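Local coordinates for protein cellulase (Uncultured bacterium, PDB 6XSO) that probably hydrolyses internal beta-1,4 linkages in cellulose and related plant polysaccharides, as a broad-specificity endoglucanase of glycoside hydrolase family 5, at residues Val31-Gly36 with Ala356-Pro361; Gly77-Pro82 with Asp108-Gln113. All coordinates share one frame; numbering follows the deposited sequence.

Interaction 1: residues Val31-Gly36 with Ala356-Pro361; sequences VGWNLG and ASRTMP
Arg-358 lays its guanidinium under the end of the Leu-35 side chain, with Leu-35 CD1 over one face near the rim and 3.4 Å from Arg-358 NH1. CG of Leu-35 lies anti to the backbone N (chi1 -172°), which carries the isobutyl end nearer to the arginine than its CB direction alone would. The arginine arrives from the loop as a straight rod: its chain is extended from CG to NE, so the cationic head crosses to the strand end although the closest CA atoms, those of Leu-35 and Arg-358, are 10.1 Å apart. There Arg-358 NH2 donates to Gly-36 O at 3.2 Å, with an N-H...O angle of 161°. The donor lies in the carbonyl plane on a lone pair, and the oxygen sits close to the guanidinium plane. Trp-33 supplies a third neighbour. Its CH2 comes within 3.8 Å of Arg-358 NE, which meets the indole at its edge; with the two planes 82° apart this is no stacked cation-pi pair. Two further bonds fix the rotation of the buried head: NE binds Ser-353 O and NH1 binds Thr-38 OG1, which is also bonded to Gly-36 O. The indole is itself anchored, NE1 bonding to Met-350 O. The arginine therefore ties the turn leaving the strand, an inverse gamma turn centred on Leu-35, to the loop between strand 345-349 and helix 366-377, joining the first and last beta-alpha connections of a TIM barrel where its sheet closes.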
loop_
_atom_site.group_PDB
_atom_site.type_symbol
_atom_site.label_atom_id
_atom_site.label_comp_id
_atom_site.label_asym_id
_atom_site.label_seq_id
_atom_site.Cartn_x
_atom_site.Cartn_y
_atom_site.Cartn_z
ATOM N N VAL A 31 -4.792 12.404 -5.385
ATOM C CA VAL A 31 -5.630 11.371 -4.790
ATOM C C VAL A 31 -5.447 10.083 -5.578
ATOM O O VAL A 31 -5.446 10.096 -6.811
ATOM C CB VAL A 31 -7.125 11.729 -4.695
ATOM C CG1 VAL A 31 -7.342 12.684 -3.547
ATOM C CG2 VAL A 31 -7.659 12.266 -6.013
ATOM N N GLY A 32 -5.323 8.973 -4.843
ATOM C CA GLY A 32 -5.052 7.676 -5.422
ATOM C C GLY A 32 -6.173 6.675 -5.187
ATOM O O GLY A 32 -7.119 6.915 -4.433
ATOM N N TRP A 33 -6.022 5.513 -5.827
ATOM C CA TRP A 33 -6.982 4.427 -5.751
ATOM C C TRP A 33 -6.218 3.116 -5.770
ATOM O O TRP A 33 -5.149 3.025 -6.382
ATOM C CB TRP A 33 -7.888 4.450 -6.964
ATOM C CG TRP A 33 -8.969 3.400 -6.976
ATOM C CD1 TRP A 33 -9.988 3.241 -6.071
ATOM C CD2 TRP A 33 -9.146 2.379 -7.960
ATOM N NE1 TRP A 33 -10.794 2.191 -6.446
ATOM C CE2 TRP A 33 -10.292 1.645 -7.601
ATOM C CE3 TRP A 33 -8.457 2.027 -9.126
ATOM C CZ2 TRP A 33 -10.762 0.581 -8.368
ATOM C CZ3 TRP A 33 -8.922 0.963 -9.874
ATOM C CH2 TRP A 33 -10.058 0.257 -9.497
ATOM N N ASN A 34 -6.789 2.101 -5.105
ATOM C CA ASN A 34 -6.244 0.747 -5.075
ATOM C C ASN A 34 -6.974 -0.163 -6.055
ATOM O O ASN A 34 -8.197 -0.329 -5.964
ATOM C CB ASN A 34 -6.415 0.093 -3.698
ATOM C CG ASN A 34 -5.395 0.517 -2.727
ATOM O OD1 ASN A 34 -4.336 -0.085 -2.612
ATOM N ND2 ASN A 34 -5.713 1.561 -1.973
ATOM N N LEU A 35 -6.210 -0.836 -6.916
ATOM C CA LEU A 35 -6.721 -1.930 -7.749
ATOM C C LEU A 35 -6.781 -3.206 -6.908
ATOM O O LEU A 35 -6.023 -4.166 -7.088
ATOM C CB LEU A 35 -5.821 -2.106 -8.959
ATOM C CG LEU A 35 -6.349 -3.084 -10.021
ATOM C CD1 LEU A 35 -7.482 -2.516 -10.847
ATOM C CD2 LEU A 35 -5.196 -3.540 -10.936
ATOM N N GLY A 36 -7.682 -3.183 -5.917
ATOM C CA GLY A 36 -7.705 -4.239 -4.923
ATOM C C GLY A 36 -8.387 -5.525 -5.391
ATOM O O GLY A 36 -9.190 -5.561 -6.327
ATOM N N ALA A 356 -17.364 -6.194 -12.938
ATOM C CA ALA A 356 -17.560 -6.030 -14.373
ATOM C C ALA A 356 -17.586 -4.565 -14.791
ATOM O O ALA A 356 -17.399 -4.270 -15.978
ATOM C CB ALA A 356 -18.851 -6.723 -14.797
ATOM N N SER A 357 -17.822 -3.643 -13.850
ATOM C CA SER A 357 -17.817 -2.224 -14.191
ATOM C C SER A 357 -16.455 -1.796 -14.716
ATOM O O SER A 357 -16.359 -0.907 -15.569
ATOM C CB SER A 357 -18.214 -1.379 -12.981
ATOM O OG SER A 357 -19.560 -1.638 -12.605
ATOM N N ARG A 358 -15.390 -2.422 -14.223
ATOM C CA ARG A 358 -14.056 -2.062 -14.677
ATOM C C ARG A 358 -13.850 -2.354 -16.156
ATOM O O ARG A 358 -13.034 -1.697 -16.813
ATOM C CB ARG A 358 -13.022 -2.851 -13.868
ATOM C CG ARG A 358 -12.941 -2.490 -12.416
ATOM C CD ARG A 358 -11.886 -3.352 -11.751
ATOM N NE ARG A 358 -11.716 -3.100 -10.321
ATOM C CZ ARG A 358 -10.844 -3.771 -9.572
ATOM N NH1 ARG A 358 -10.072 -4.683 -10.160
ATOM N NH2 ARG A 358 -10.732 -3.529 -8.273
ATOM N N THR A 359 -14.535 -3.363 -16.689
ATOM C CA THR A 359 -14.363 -3.767 -18.076
ATOM C C THR A 359 -15.012 -2.787 -19.038
ATOM O O THR A 359 -14.644 -2.749 -20.220
ATOM C CB THR A 359 -14.955 -5.169 -18.224
ATOM O OG1 THR A 359 -14.440 -5.995 -17.162
ATOM C CG2 THR A 359 -14.609 -5.778 -19.570
ATOM N N MET A 360 -15.932 -1.957 -18.543
ATOM C CA MET A 360 -16.692 -1.094 -19.449
ATOM C C MET A 360 -15.804 -0.061 -20.126
ATOM O O MET A 360 -15.792 0.002 -21.369
ATOM C CB MET A 360 -17.900 -0.507 -18.714
ATOM C CG MET A 360 -18.965 -1.561 -18.431
ATOM S SD MET A 360 -20.322 -0.996 -17.392
ATOM C CE MET A 360 -21.217 0.027 -18.564
ATOM N N PRO A 361 -15.073 0.797 -19.403
ATOM C CA PRO A 361 -15.058 0.992 -17.952
ATOM C C PRO A 361 -16.122 1.995 -17.512
ATOM O O PRO A 361 -16.517 2.852 -18.294
ATOM C CB PRO A 361 -13.660 1.567 -17.714
ATOM C CG PRO A 361 -13.444 2.429 -18.933
ATOM C CD PRO A 361 -14.106 1.685 -20.082
#

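Interaction 2: residues Gly77-Pro82 with Asp108-Gln113; sequences GAIRVP and DYVVAQ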
loop_
_atom_site.group_PDB
_atom_site.type_symbol
_atom_site.label_atom_id
_atom_site.label_comp_id
_atom_site.label_asym_id
_atom_site.label_seq_id
_atom_site.Cartn_x
_atom_site.Cartn_y
_atom_site.Cartn_z
ATOM N N GLY A 77 -4.551 10.620 -9.479
ATOM C CA GLY A 77 -3.172 10.881 -9.840
ATOM C C GLY A 77 -2.223 9.728 -9.600
ATOM O O GLY A 77 -1.037 9.831 -9.927
ATOM N N ALA A 78 -2.735 8.627 -9.059
ATOM C CA ALA A 78 -1.878 7.536 -8.615
ATOM C C ALA A 78 -2.729 6.299 -8.400
ATOM O O ALA A 78 -3.890 6.399 -7.996
ATOM C CB ALA A 78 -1.159 7.918 -7.309
ATOM N N ILE A 79 -2.131 5.137 -8.674
ATOM C CA ILE A 79 -2.776 3.846 -8.488
ATOM C C ILE A 79 -1.832 2.969 -7.668
ATOM O O ILE A 79 -0.657 2.824 -8.022
ATOM C CB ILE A 79 -3.094 3.168 -9.833
ATOM C CG1 ILE A 79 -3.892 4.070 -10.791
ATOM C CG2 ILE A 79 -3.837 1.842 -9.596
ATOM C CD1 ILE A 79 -5.318 4.391 -10.362
ATOM N N ARG A 80 -2.342 2.395 -6.574
ATOM C CA ARG A 80 -1.652 1.315 -5.884
ATOM C C ARG A 80 -2.124 -0.002 -6.493
ATOM O O ARG A 80 -3.334 -0.244 -6.599
ATOM C CB ARG A 80 -1.923 1.339 -4.376
ATOM C CG ARG A 80 -1.255 0.186 -3.571
ATOM C CD ARG A 80 -1.209 0.565 -2.151
ATOM N NE ARG A 80 -0.674 -0.360 -1.157
ATOM C CZ ARG A 80 -1.399 -1.142 -0.360
ATOM N NH1 ARG A 80 -2.705 -1.296 -0.548
ATOM N NH2 ARG A 80 -0.795 -1.825 0.601
ATOM N N VAL A 81 -1.167 -0.845 -6.873
ATOM C CA VAL A 81 -1.410 -2.135 -7.518
ATOM C C VAL A 81 -0.883 -3.184 -6.542
ATOM O O VAL A 81 0.287 -3.588 -6.631
ATOM C CB VAL A 81 -0.731 -2.209 -8.895
ATOM C CG1 VAL A 81 -0.920 -3.593 -9.516
ATOM C CG2 VAL A 81 -1.324 -1.141 -9.831
ATOM N N PRO A 82 -1.690 -3.630 -5.585
ATOM C CA PRO A 82 -1.229 -4.691 -4.682
ATOM C C PRO A 82 -0.984 -5.984 -5.438
ATOM O O PRO A 82 -1.753 -6.372 -6.318
ATOM C CB PRO A 82 -2.386 -4.864 -3.695
ATOM C CG PRO A 82 -3.353 -3.814 -3.984
ATOM C CD PRO A 82 -3.074 -3.218 -5.315
ATOM N N ASP A 108 2.309 -0.822 -16.675
ATOM C CA ASP A 108 2.335 -0.049 -17.905
ATOM C C ASP A 108 1.004 0.650 -18.136
ATOM O O ASP A 108 0.971 1.807 -18.574
ATOM C CB ASP A 108 2.667 -0.965 -19.088
ATOM C CG ASP A 108 4.130 -1.376 -19.123
ATOM O OD1 ASP A 108 4.970 -0.704 -18.478
ATOM O OD2 ASP A 108 4.457 -2.384 -19.809
ATOM N N TYR A 109 -0.108 -0.030 -17.841
ATOM C CA TYR A 109 -1.411 0.593 -18.047
ATOM C C TYR A 109 -1.532 1.859 -17.206
ATOM O O TYR A 109 -2.171 2.840 -17.618
ATOM C CB TYR A 109 -2.536 -0.341 -17.597
ATOM C CG TYR A 109 -2.715 -1.655 -18.314
ATOM C CD1 TYR A 109 -2.162 -1.900 -19.563
ATOM C CD2 TYR A 109 -3.491 -2.646 -17.737
ATOM C CE1 TYR A 109 -2.358 -3.123 -20.200
ATOM C CE2 TYR A 109 -3.700 -3.856 -18.362
ATOM C CZ TYR A 109 -3.116 -4.101 -19.578
ATOM O OH TYR A 109 -3.311 -5.322 -20.207
ATOM N N VAL A 110 -0.978 1.828 -15.992
ATOM C CA VAL A 110 -1.089 2.958 -15.081
ATOM C C VAL A 110 -0.196 4.105 -15.528
ATOM O O VAL A 110 -0.640 5.255 -15.658
ATOM C CB VAL A 110 -0.744 2.517 -13.648
ATOM C CG1 VAL A 110 -0.684 3.722 -12.740
ATOM C CG2 VAL A 110 -1.737 1.480 -13.131
ATOM N N VAL A 111 1.081 3.817 -15.777
ATOM C CA VAL A 111 2.007 4.892 -16.100
ATOM C C VAL A 111 1.743 5.455 -17.490
ATOM O O VAL A 111 2.170 6.581 -17.788
ATOM C CB VAL A 111 3.475 4.472 -15.871
ATOM C CG1 VAL A 111 3.704 4.076 -14.409
ATOM C CG2 VAL A 111 3.871 3.371 -16.806
ATOM N N ALA A 112 1.014 4.723 -18.343
ATOM C CA ALA A 112 0.601 5.266 -19.629
ATOM C C ALA A 112 -0.260 6.505 -19.473
ATOM O O ALA A 112 -0.321 7.313 -20.407
ATOM C CB ALA A 112 -0.196 4.222 -20.405
ATOM N N GLN A 113 -0.916 6.659 -18.324
ATOM C CA GLN A 113 -1.757 7.808 -18.028
ATOM C C GLN A 113 -1.007 8.878 -17.262
ATOM O O GLN A 113 -1.624 9.826 -16.771
ATOM C CB GLN A 113 -2.993 7.378 -17.244
ATOM C CG GLN A 113 -3.807 6.326 -17.977
ATOM C CD GLN A 113 -4.321 6.813 -19.348
ATOM O OE1 GLN A 113 -4.553 8.005 -19.561
ATOM N NE2 GLN A 113 -4.521 5.879 -20.260
#
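Ile-79 is the first residue of strand 78-81 to meet the helix, and its CB points toward Val-110. Its CG1 branch comes to 3.8 Å from Val-110 CG1. CB of Ile-79 meets both prongs of the valine, at 3.8 Å from Val-110 CG1 and 3.9 Å from Val-110 CG2, so the fork of Val-110 straddles the branch point of the isoleucine. The backbones are nearest at this same pair, with 6.9 Å between the CA atoms of Ile-79 and Val-110. Next along the strand, Arg-80 turns its CB away from the helix, and its guanidinium forms salt bridges with Glu-171 and Glu-308 on the other side of the sheet. Val-81 then points toward the helix again, and its CG2 lies 4.2 Å from Val-110 CG2, a looser touch. Val-110 thus serves both strand residues: CG1, anti to its backbone N (chi1 173°), goes to Ile-79, while CG2 reaches both Ile-79 and Val-81. All three residues are buried, and the contact is wholly apolar. Phe-68 of helix 66-73 touches both Ile-79 and Val-110, and Cys-117 of strand 116-119 touches Val-81 and Val-110, extending the same core. The arrangement is that of a beta-alpha-beta crossover in a TIM barrel, in which helix 97-111 covers the outer face of strand 78-81 before the chain returns in strand 116-119.

The two contacts lie with their centres 11 Å apart, on the same side of the chain's centre, and share the parallel eight-stranded barrel. Strands 31-34 and 78-81 are neighbours in it, joined directly by probable backbone hydrogen bonds: Val-31 O to Gly-77 N and Trp-33 O to Arg-80 N, each 2.9 Å. In chain order the pieces run 31-36, 77-82, 108-113 and 356-361, so interaction 2 falls wholly within the span that interaction 1 brackets. Interaction 1, long-range, ties loops together beside the seam where strands 31-34 and 345-349 pair, whereas interaction 2, local to one beta-alpha-beta unit, fastens a covering helix to the neighbouring strand.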